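Local coordinates for protein 30kLP (Treponema pallidum, PDB 3K8G) that alters membrane permeability at acidic pH and might be involved in ligand transport at the outer membrane, at residues S65-Y76 / P115-K126; H171-F179 / R247-L255. All blocks are in the same frame, centred on the assembly; numbering follows the deposited sequence.

Contact 1 of 2, residues S65-Y76 / P115-K126; sequences SKEFRLFGSGSY and PHFSCVIFGSSK
A chi1 of -178° swings the F71 ring away from its own N, to the carbonyl side, while F117 folds its ring back beside N (chi1 -56°); the two lean together obliquely, CZ of F71 3.5 Å from CD1 of F117. Their strands, 67-74 and 117-123, are antiparallel neighbours in the U-shaped beta half-barrel: F68/F122, L70/V120 and G72/S118 are hydrogen-bonded pairs, with non-hydrogen-bonded F71/C119 between the last two. The compact thiol of C119 fits beside F71, SG lying 3.8 Å from CD1, and helix 130-135 covers C119 and I121. The face bearing F68, L70, V120 and F122 is largely apolar there: F68 CD2 lies at the edge of the F122 ring, and L70 CD1 meets V120 CG1 at 4.1 Å. G72, lacking a side chain, lets S118 OG stand opposite it, in weak contact with Y76 OH at 3.0 Å; Y76 OH has a firmer partner in T54. Near the strand ends R69 grips E67 side-on in a salt bridge, from above the carboxylate plane, and S65 OG also donates to OE2. G123 adopts backbone angles open to glycine; beyond it S124 makes an ST turn, its OG accepting from K126 N and donating to S65 O, 2.9 Å away.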
loop_
_atom_site.group_PDB
_atom_site.type_symbol
_atom_site.label_atom_id
_atom_site.label_comp_id
_atom_site.label_asym_id
_atom_site.label_seq_id
_atom_site.Cartn_x
_atom_site.Cartn_y
_atom_site.Cartn_z
ATOM N N SER A 65 0.851 10.212 -12.238
ATOM C CA SER A 65 0.445 9.220 -13.248
ATOM C C SER A 65 -0.768 8.368 -12.812
ATOM O O SER A 65 -1.162 7.433 -13.522
ATOM C CB SER A 65 1.643 8.321 -13.587
ATOM O OG SER A 65 2.238 7.799 -12.381
ATOM N N LYS A 66 -1.342 8.697 -11.646
ATOM C CA LYS A 66 -2.556 8.025 -11.096
ATOM C C LYS A 66 -2.508 6.515 -11.181
ATOM O O LYS A 66 -3.296 5.907 -11.922
ATOM C CB LYS A 66 -3.838 8.533 -11.813
ATOM C CG LYS A 66 -4.117 10.039 -11.662
ATOM C CD LYS A 66 -4.884 10.564 -12.875
ATOM C CE LYS A 66 -5.150 12.056 -12.779
ATOM N NZ LYS A 66 -6.479 12.335 -12.166
ATOM N N GLU A 67 -1.613 5.882 -10.421
ATOM C CA GLU A 67 -1.439 4.443 -10.561
ATOM C C GLU A 67 -0.968 3.863 -9.262
ATOM O O GLU A 67 -0.291 4.560 -8.497
ATOM C CB GLU A 67 -0.372 4.147 -11.617
ATOM C CG GLU A 67 0.975 4.852 -11.351
ATOM C CD GLU A 67 2.093 4.427 -12.306
ATOM O OE1 GLU A 67 2.185 3.240 -12.627
ATOM O OE2 GLU A 67 2.823 5.296 -12.796
ATOM N N PHE A 68 -1.288 2.592 -9.035
ATOM C CA PHE A 68 -0.672 1.824 -7.957
ATOM C C PHE A 68 0.211 0.781 -8.616
ATOM O O PHE A 68 -0.163 0.209 -9.652
ATOM C CB PHE A 68 -1.742 1.060 -7.157
ATOM C CG PHE A 68 -2.479 1.887 -6.140
ATOM C CD1 PHE A 68 -2.042 1.927 -4.813
ATOM C CD2 PHE A 68 -3.684 2.518 -6.468
ATOM C CE1 PHE A 68 -2.759 2.642 -3.821
ATOM C CE2 PHE A 68 -4.414 3.240 -5.481
ATOM C CZ PHE A 68 -3.932 3.310 -4.166
ATOM N N ARG A 69 1.384 0.526 -8.031
ATOM C CA ARG A 69 2.226 -0.568 -8.476
ATOM C C ARG A 69 2.391 -1.455 -7.293
ATOM O O ARG A 69 2.731 -0.959 -6.218
ATOM C CB ARG A 69 3.590 -0.055 -8.913
ATOM C CG ARG A 69 3.497 1.034 -10.034
ATOM C CD ARG A 69 4.911 1.366 -10.567
ATOM N NE ARG A 69 4.847 2.654 -11.268
ATOM C CZ ARG A 69 5.833 3.536 -11.304
ATOM N NH1 ARG A 69 7.001 3.285 -10.693
ATOM N NH2 ARG A 69 5.653 4.676 -11.947
ATOM N N LEU A 70 2.178 -2.759 -7.487
ATOM C CA LEU A 70 2.115 -3.689 -6.368
ATOM C C LEU A 70 3.002 -4.882 -6.654
ATOM O O LEU A 70 3.064 -5.393 -7.763
ATOM C CB LEU A 70 0.668 -4.191 -6.146
ATOM C CG LEU A 70 -0.385 -3.086 -5.979
ATOM C CD1 LEU A 70 -1.777 -3.572 -6.291
ATOM C CD2 LEU A 70 -0.267 -2.540 -4.545
ATOM N N PHE A 71 3.660 -5.351 -5.617
ATOM C CA PHE A 71 4.465 -6.525 -5.704
ATOM C C PHE A 71 4.044 -7.497 -4.602
ATOM O O PHE A 71 3.960 -7.113 -3.436
ATOM C CB PHE A 71 5.940 -6.133 -5.566
ATOM C CG PHE A 71 6.887 -7.292 -5.683
ATOM C CD1 PHE A 71 7.564 -7.536 -6.874
ATOM C CD2 PHE A 71 7.126 -8.119 -4.584
ATOM C CE1 PHE A 71 8.477 -8.601 -6.982
ATOM C CE2 PHE A 71 8.024 -9.209 -4.688
ATOM C CZ PHE A 71 8.700 -9.427 -5.877
ATOM N N GLY A 72 3.758 -8.737 -4.994
ATOM C CA GLY A 72 3.299 -9.768 -4.027
ATOM C C GLY A 72 4.283 -10.921 -3.904
ATOM O O GLY A 72 4.834 -11.347 -4.903
ATOM N N SER A 73 4.555 -11.383 -2.671
ATOM C CA SER A 73 5.324 -12.615 -2.474
ATOM C C SER A 73 4.292 -13.658 -2.137
ATOM O O SER A 73 3.432 -13.412 -1.284
ATOM C CB SER A 73 6.294 -12.509 -1.290
ATOM O OG SER A 73 7.128 -11.376 -1.456
ATOM N N GLY A 74 4.361 -14.807 -2.805
ATOM C CA GLY A 74 3.402 -15.870 -2.540
ATOM C C GLY A 74 3.788 -17.152 -3.244
ATOM O O GLY A 74 4.962 -17.401 -3.523
ATOM N N SER A 75 2.774 -17.947 -3.543
ATOM C CA SER A 75 2.957 -19.255 -4.206
ATOM C C SER A 75 2.011 -19.251 -5.393
ATOM O O SER A 75 0.793 -19.268 -5.224
ATOM C CB SER A 75 2.616 -20.384 -3.233
ATOM O OG SER A 75 2.886 -21.654 -3.816
ATOM N N TYR A 76 2.569 -19.129 -6.586
ATOM C CA TYR A 76 1.765 -18.977 -7.787
ATOM C C TYR A 76 2.125 -20.058 -8.824
ATOM O O TYR A 76 2.657 -19.744 -9.899
ATOM C CB TYR A 76 1.945 -17.587 -8.375
ATOM C CG TYR A 76 1.826 -16.435 -7.369
ATOM C CD1 TYR A 76 0.613 -16.144 -6.767
ATOM C CD2 TYR A 76 2.936 -15.654 -7.034
ATOM C CE1 TYR A 76 0.490 -15.104 -5.865
ATOM C CE2 TYR A 76 2.819 -14.604 -6.139
ATOM C CZ TYR A 76 1.603 -14.328 -5.570
ATOM O OH TYR A 76 1.464 -13.287 -4.682
ATOM N N PRO A 115 7.552 -18.296 -9.875
ATOM C CA PRO A 115 6.432 -18.905 -9.166
ATOM C C PRO A 115 6.141 -18.320 -7.770
ATOM O O PRO A 115 5.089 -18.594 -7.213
ATOM C CB PRO A 115 6.819 -20.402 -9.112
ATOM C CG PRO A 115 7.801 -20.581 -10.295
ATOM C CD PRO A 115 8.602 -19.283 -10.201
ATOM N N HIS A 116 7.052 -17.518 -7.225
ATOM C CA HIS A 116 6.834 -16.905 -5.922
ATOM C C HIS A 116 6.641 -15.373 -5.919
ATOM O O HIS A 116 6.588 -14.771 -4.839
ATOM C CB HIS A 116 7.917 -17.358 -4.916
ATOM C CG HIS A 116 7.942 -18.845 -4.718
ATOM N ND1 HIS A 116 8.972 -19.643 -5.171
ATOM C CD2 HIS A 116 7.021 -19.687 -4.187
ATOM C CE1 HIS A 116 8.702 -20.905 -4.893
ATOM N NE2 HIS A 116 7.524 -20.960 -4.299
ATOM N N PHE A 117 6.526 -14.763 -7.104
ATOM C CA PHE A 117 6.383 -13.279 -7.226
ATOM C C PHE A 117 5.253 -12.941 -8.154
ATOM O O PHE A 117 5.094 -13.580 -9.219
ATOM C CB PHE A 117 7.594 -12.596 -7.910
ATOM C CG PHE A 117 8.919 -12.864 -7.274
ATOM C CD1 PHE A 117 9.066 -12.865 -5.892
ATOM C CD2 PHE A 117 10.045 -13.024 -8.072
ATOM C CE1 PHE A 117 10.317 -13.071 -5.307
ATOM C CE2 PHE A 117 11.301 -13.227 -7.500
ATOM C CZ PHE A 117 11.433 -13.255 -6.113
ATOM N N SER A 118 4.528 -11.883 -7.815
ATOM C CA SER A 118 3.508 -11.314 -8.706
ATOM C C SER A 118 3.698 -9.787 -8.799
ATOM O O SER A 118 4.149 -9.180 -7.845
ATOM C CB SER A 118 2.101 -11.620 -8.203
ATOM O OG SER A 118 1.889 -11.195 -6.853
ATOM N N CYS A 119 3.405 -9.199 -9.963
ATOM C CA CYS A 119 3.463 -7.736 -10.150
ATOM C C CYS A 119 2.158 -7.275 -10.761
ATOM O O CYS A 119 1.696 -7.857 -11.738
ATOM C CB CYS A 119 4.620 -7.351 -11.097
ATOM S SG CYS A 119 6.261 -7.840 -10.471
ATOM N N VAL A 120 1.576 -6.216 -10.206
ATOM C CA VAL A 120 0.293 -5.704 -10.650
ATOM C C VAL A 120 0.453 -4.207 -10.761
ATOM O O VAL A 120 1.021 -3.560 -9.865
ATOM C CB VAL A 120 -0.841 -6.015 -9.625
ATOM C CG1 VAL A 120 -2.159 -5.306 -9.995
ATOM C CG2 VAL A 120 -1.052 -7.508 -9.503
ATOM N N ILE A 121 -0.003 -3.661 -11.882
ATOM C CA ILE A 121 -0.015 -2.233 -12.040
ATOM C C ILE A 121 -1.459 -1.890 -12.370
ATOM O O ILE A 121 -2.034 -2.450 -13.323
ATOM C CB ILE A 121 0.905 -1.801 -13.235
ATOM C CG1 ILE A 121 2.358 -2.270 -12.998
ATOM C CG2 ILE A 121 0.796 -0.276 -13.464
ATOM C CD1 ILE A 121 3.283 -2.038 -14.217
ATOM N N PHE A 122 -2.038 -1.001 -11.577
ATOM C CA PHE A 122 -3.443 -0.639 -11.706
ATOM C C PHE A 122 -3.562 0.866 -11.859
ATOM O O PHE A 122 -2.933 1.620 -11.112
ATOM C CB PHE A 122 -4.203 -1.052 -10.432
ATOM C CG PHE A 122 -5.562 -0.445 -10.343
ATOM C CD1 PHE A 122 -6.625 -0.996 -11.069
ATOM C CD2 PHE A 122 -5.767 0.718 -9.603
ATOM C CE1 PHE A 122 -7.908 -0.405 -11.032
ATOM C CE2 PHE A 122 -7.045 1.312 -9.558
ATOM C CZ PHE A 122 -8.101 0.759 -10.270
ATOM N N GLY A 123 -4.385 1.335 -12.782
ATOM C CA GLY A 123 -4.740 2.758 -12.752
ATOM C C GLY A 123 -5.076 3.373 -14.085
ATOM O O GLY A 123 -5.672 2.727 -14.928
ATOM N N SER A 124 -4.692 4.627 -14.260
ATOM C CA SER A 124 -5.036 5.374 -15.452
ATOM C C SER A 124 -4.265 4.890 -16.694
ATOM O O SER A 124 -3.355 4.058 -16.608
ATOM C CB SER A 124 -4.705 6.835 -15.215
ATOM O OG SER A 124 -3.317 7.046 -15.391
ATOM N N SER A 125 -4.584 5.464 -17.846
ATOM C CA SER A 125 -3.846 5.141 -19.078
ATOM C C SER A 125 -2.349 5.568 -19.055
ATOM O O SER A 125 -1.563 5.104 -19.865
ATOM C CB SER A 125 -4.578 5.732 -20.293
ATOM O OG SER A 125 -4.339 7.127 -20.374
ATOM N N LYS A 126 -1.964 6.408 -18.095
ATOM C CA LYS A 126 -0.576 6.843 -17.910
ATOM C C LYS A 126 0.213 5.930 -16.937
ATOM O O LYS A 126 1.375 6.179 -16.626
ATOM C CB LYS A 126 -0.571 8.262 -17.357
ATOM C CG LYS A 126 -1.058 9.351 -18.317
ATOM C CD LYS A 126 0.116 9.795 -19.158
ATOM C CE LYS A 126 -0.086 11.178 -19.751
ATOM N NZ LYS A 126 1.226 11.653 -20.255
HETATM O O HOH W 1 3.806 5.976 -15.164
HETATM O O HOH W 2 4.526 -21.816 -6.288
#

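Contact 2 of 2, residues H171-F179 / R247-L255; sequences HFITKLLNF and RLASVISSL
R247, at the start of the segment 247-255, reaches across to the C-terminal end of helix 169-176 and joins two helices, both probably amphipathic, that pack nearly antiparallel: the segments 171-176 and 247-253 run at 151° to each other, axes 10.3 Å apart. The long arginine chain bends at chi3 and brings NH1 edge-on to the last turn, where it donates to L176 O at 2.6 Å, from well above the carbonyl plane; a second bond, to K175 O, is doubtful, and the fit of NH1 is tight. A positive group suits these end carbonyls, and the partial negative charge of the helix terminus probably strengthens the attraction. N178 lies over one face of the guanidinium, its amide stacked almost parallel to it and its CB 3.6 Å from NH1 of R247. L248 and A249 turn instead to helix 31-41, packing on L33.

One turn after R247 comes V251, whose CG1, anti to the backbone N (chi1 168°), presses against the F172 ring, 3.4 Å from CZ. Its other branch, CG2, rests 3.9 Å from K175 O, and a beta-branched residue is well shaped to fill both places. F172 itself is backed by M189 and L191 of strand 189-196. The cavity opens when the helix 245-253 moves away from helix 169-176, so these bonds would probably break on opening. Finally S254, a small hydroxyl residue, links the two helices: its OG donates to V251 O at 2.8 Å and accepts from K175, whose extended chain turns at chi4 (-118°) to set NZ 2.7 Å from S254 OG.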
loop_
_atom_site.group_PDB
_atom_site.type_symbol
_atom_site.label_atom_id
_atom_site.label_comp_id
_atom_site.label_asym_id
_atom_site.label_seq_id
_atom_site.Cartn_x
_atom_site.Cartn_y
_atom_site.Cartn_z
ATOM N N HIS A 171 -2.320 16.265 4.099
ATOM C CA HIS A 171 -3.498 15.848 3.325
ATOM C C HIS A 171 -4.137 14.540 3.827
ATOM O O HIS A 171 -5.362 14.422 3.903
ATOM C CB HIS A 171 -3.095 15.733 1.850
ATOM C CG HIS A 171 -4.248 15.637 0.898
ATOM N ND1 HIS A 171 -4.669 14.440 0.358
ATOM C CD2 HIS A 171 -5.047 16.592 0.364
ATOM C CE1 HIS A 171 -5.694 14.658 -0.449
ATOM N NE2 HIS A 171 -5.942 15.957 -0.465
ATOM N N PHE A 172 -3.317 13.564 4.206
ATOM C CA PHE A 172 -3.826 12.244 4.623
ATOM C C PHE A 172 -4.483 12.254 6.015
ATOM O O PHE A 172 -5.471 11.535 6.253
ATOM C CB PHE A 172 -2.692 11.215 4.588
ATOM C CG PHE A 172 -3.157 9.781 4.530
ATOM C CD1 PHE A 172 -3.445 9.181 3.314
ATOM C CD2 PHE A 172 -3.293 9.033 5.686
ATOM C CE1 PHE A 172 -3.871 7.851 3.252
ATOM C CE2 PHE A 172 -3.707 7.703 5.632
ATOM C CZ PHE A 172 -3.988 7.117 4.415
ATOM N N ILE A 173 -3.922 13.055 6.928
ATOM C CA ILE A 173 -4.409 13.136 8.317
ATOM C C ILE A 173 -5.869 13.586 8.429
ATOM O O ILE A 173 -6.618 13.098 9.286
ATOM C CB ILE A 173 -3.505 14.031 9.210
ATOM C CG1 ILE A 173 -3.815 13.798 10.694
ATOM C CG2 ILE A 173 -3.697 15.512 8.912
ATOM C CD1 ILE A 173 -3.327 12.487 11.243
ATOM N N THR A 174 -6.279 14.496 7.555
ATOM C CA THR A 174 -7.659 14.957 7.531
ATOM C C THR A 174 -8.598 13.808 7.142
ATOM O O THR A 174 -9.676 13.640 7.747
ATOM C CB THR A 174 -7.839 16.168 6.587
ATOM O OG1 THR A 174 -7.738 15.752 5.217
ATOM C CG2 THR A 174 -6.784 17.221 6.863
ATOM N N LYS A 175 -8.181 12.999 6.162
ATOM C CA LYS A 175 -8.971 11.824 5.773
ATOM C C LYS A 175 -9.035 10.853 6.927
ATOM O O LYS A 175 -10.106 10.374 7.308
ATOM C CB LYS A 175 -8.343 11.075 4.592
ATOM C CG LYS A 175 -8.312 11.821 3.275
ATOM C CD LYS A 175 -7.310 11.135 2.332
ATOM C CE LYS A 175 -7.329 11.771 0.950
ATOM N NZ LYS A 175 -7.736 10.810 -0.117
ATOM N N LEU A 176 -7.868 10.544 7.472
ATOM C CA LEU A 176 -7.766 9.516 8.483
ATOM C C LEU A 176 -8.566 9.889 9.718
ATOM O O LEU A 176 -9.181 9.028 10.344
ATOM C CB LEU A 176 -6.298 9.234 8.818
ATOM C CG LEU A 176 -6.025 8.088 9.789
ATOM C CD1 LEU A 176 -6.308 6.732 9.151
ATOM C CD2 LEU A 176 -4.586 8.181 10.264
ATOM N N LEU A 177 -8.605 11.174 10.046
ATOM C CA LEU A 177 -9.309 11.616 11.241
ATOM C C LEU A 177 -10.750 12.062 10.968
ATOM O O LEU A 177 -11.426 12.547 11.864
ATOM C CB LEU A 177 -8.497 12.688 11.983
ATOM C CG LEU A 177 -6.993 12.445 12.236
ATOM C CD1 LEU A 177 -6.465 13.377 13.302
ATOM C CD2 LEU A 177 -6.631 10.994 12.581
ATOM N N ASN A 178 -11.206 11.867 9.727
ATOM C CA ASN A 178 -12.582 12.151 9.283
ATOM C C ASN A 178 -12.951 13.642 9.199
ATOM O O ASN A 178 -14.127 13.991 9.039
ATOM C CB ASN A 178 -13.611 11.373 10.121
ATOM C CG ASN A 178 -14.772 10.843 9.292
ATOM O OD1 ASN A 178 -14.951 11.215 8.128
ATOM N ND2 ASN A 178 -15.570 9.963 9.893
ATOM N N PHE A 179 -11.943 14.511 9.277
ATOM C CA PHE A 179 -12.146 15.951 9.109
ATOM C C PHE A 179 -12.301 16.287 7.620
ATOM O O PHE A 179 -12.217 15.390 6.778
ATOM C CB PHE A 179 -10.995 16.754 9.747
ATOM C CG PHE A 179 -10.611 16.299 11.138
ATOM C CD1 PHE A 179 -11.571 15.848 12.047
ATOM C CD2 PHE A 179 -9.274 16.344 11.549
ATOM C CE1 PHE A 179 -11.205 15.426 13.331
ATOM C CE2 PHE A 179 -8.898 15.932 12.835
ATOM C CZ PHE A 179 -9.866 15.469 13.727
ATOM N N ARG A 247 -13.727 2.059 6.930
ATOM C CA ARG A 247 -13.309 3.431 6.645
ATOM C C ARG A 247 -11.846 3.466 6.226
ATOM O O ARG A 247 -11.474 4.259 5.360
ATOM C CB ARG A 247 -13.563 4.401 7.798
ATOM C CG ARG A 247 -14.119 5.742 7.276
ATOM C CD ARG A 247 -14.302 6.814 8.335
ATOM N NE ARG A 247 -13.222 7.775 8.205
ATOM C CZ ARG A 247 -12.305 8.011 9.132
ATOM N NH1 ARG A 247 -11.364 8.890 8.883
ATOM N NH2 ARG A 247 -12.338 7.387 10.303
ATOM N N LEU A 248 -11.020 2.606 6.827
ATOM C CA LEU A 248 -9.621 2.494 6.434
ATOM C C LEU A 248 -9.495 2.140 4.951
ATOM O O LEU A 248 -8.710 2.747 4.230
ATOM C CB LEU A 248 -8.869 1.489 7.313
ATOM C CG LEU A 248 -7.377 1.234 7.012
ATOM C CD1 LEU A 248 -6.578 2.532 7.028
ATOM C CD2 LEU A 248 -6.783 0.190 8.015
ATOM N N ALA A 249 -10.300 1.177 4.508
ATOM C CA ALA A 249 -10.305 0.740 3.105
ATOM C C ALA A 249 -10.657 1.864 2.127
ATOM O O ALA A 249 -10.017 2.003 1.067
ATOM C CB ALA A 249 -11.261 -0.455 2.921
ATOM N N SER A 250 -11.673 2.641 2.502
ATOM C CA SER A 250 -12.131 3.824 1.771
ATOM C C SER A 250 -11.049 4.928 1.715
ATOM O O SER A 250 -10.762 5.466 0.648
ATOM C CB SER A 250 -13.415 4.342 2.431
ATOM O OG SER A 250 -13.730 5.653 1.995
ATOM N N VAL A 251 -10.453 5.245 2.862
ATOM C CA VAL A 251 -9.302 6.181 2.924
ATOM C C VAL A 251 -8.190 5.794 1.927
ATOM O O VAL A 251 -7.681 6.630 1.160
ATOM C CB VAL A 251 -8.739 6.299 4.386
ATOM C CG1 VAL A 251 -7.386 7.010 4.408
ATOM C CG2 VAL A 251 -9.740 7.028 5.294
ATOM N N ILE A 252 -7.812 4.521 1.918
ATOM C CA ILE A 252 -6.785 4.063 0.987
ATOM C C ILE A 252 -7.222 4.094 -0.496
ATOM O O ILE A 252 -6.445 4.472 -1.385
ATOM C CB ILE A 252 -6.295 2.648 1.389
ATOM C CG1 ILE A 252 -5.573 2.741 2.748
ATOM C CG2 ILE A 252 -5.421 2.063 0.297
ATOM C CD1 ILE A 252 -5.156 1.414 3.355
ATOM N N SER A 253 -8.462 3.676 -0.744
ATOM C CA SER A 253 -9.056 3.643 -2.071
ATOM C C SER A 253 -9.134 5.034 -2.656
ATOM O O SER A 253 -8.904 5.221 -3.848
ATOM C CB SER A 253 -10.487 3.091 -1.973
ATOM O OG SER A 253 -10.453 1.706 -1.735
ATOM N N SER A 254 -9.428 6.009 -1.805
ATOM C CA SER A 254 -9.642 7.387 -2.235
ATOM C C SER A 254 -8.380 8.074 -2.787
ATOM O O SER A 254 -8.476 9.192 -3.289
ATOM C CB SER A 254 -10.224 8.220 -1.100
ATOM O OG SER A 254 -9.216 8.507 -0.147
ATOM N N LEU A 255 -7.211 7.433 -2.665
ATOM C CA LEU A 255 -5.980 7.936 -3.303
ATOM C C LEU A 255 -6.159 7.979 -4.822
ATOM O O LEU A 255 -5.693 8.905 -5.499
ATOM C CB LEU A 255 -4.778 7.032 -2.941
ATOM C CG LEU A 255 -4.230 7.128 -1.505
ATOM C CD1 LEU A 255 -3.193 6.030 -1.167
ATOM C CD2 LEU A 255 -3.630 8.544 -1.267
#

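How the contacts relate
Contact 1 pairs two strands of the half-barrel wall, and contact 2 joins two of the helices that close the cavity; their centres are about 22 Å apart, on opposite sides of the chain's centre. They nevertheless meet directly, because the F68 ring of contact 1 reaches the C-terminal part of segment 247-255: its CZ lies 3.9 Å from I252 O and 4.0 Å from L255 CB. The same apolar face also carries F122, which meets Y256 just beyond segment 247-255. Movement of that helix during opening would therefore probably be felt at both contacts. Further along the wall, S118 OG is hydrogen-bonded to a methylpentanediol molecule, probably from the crystallisation liquor.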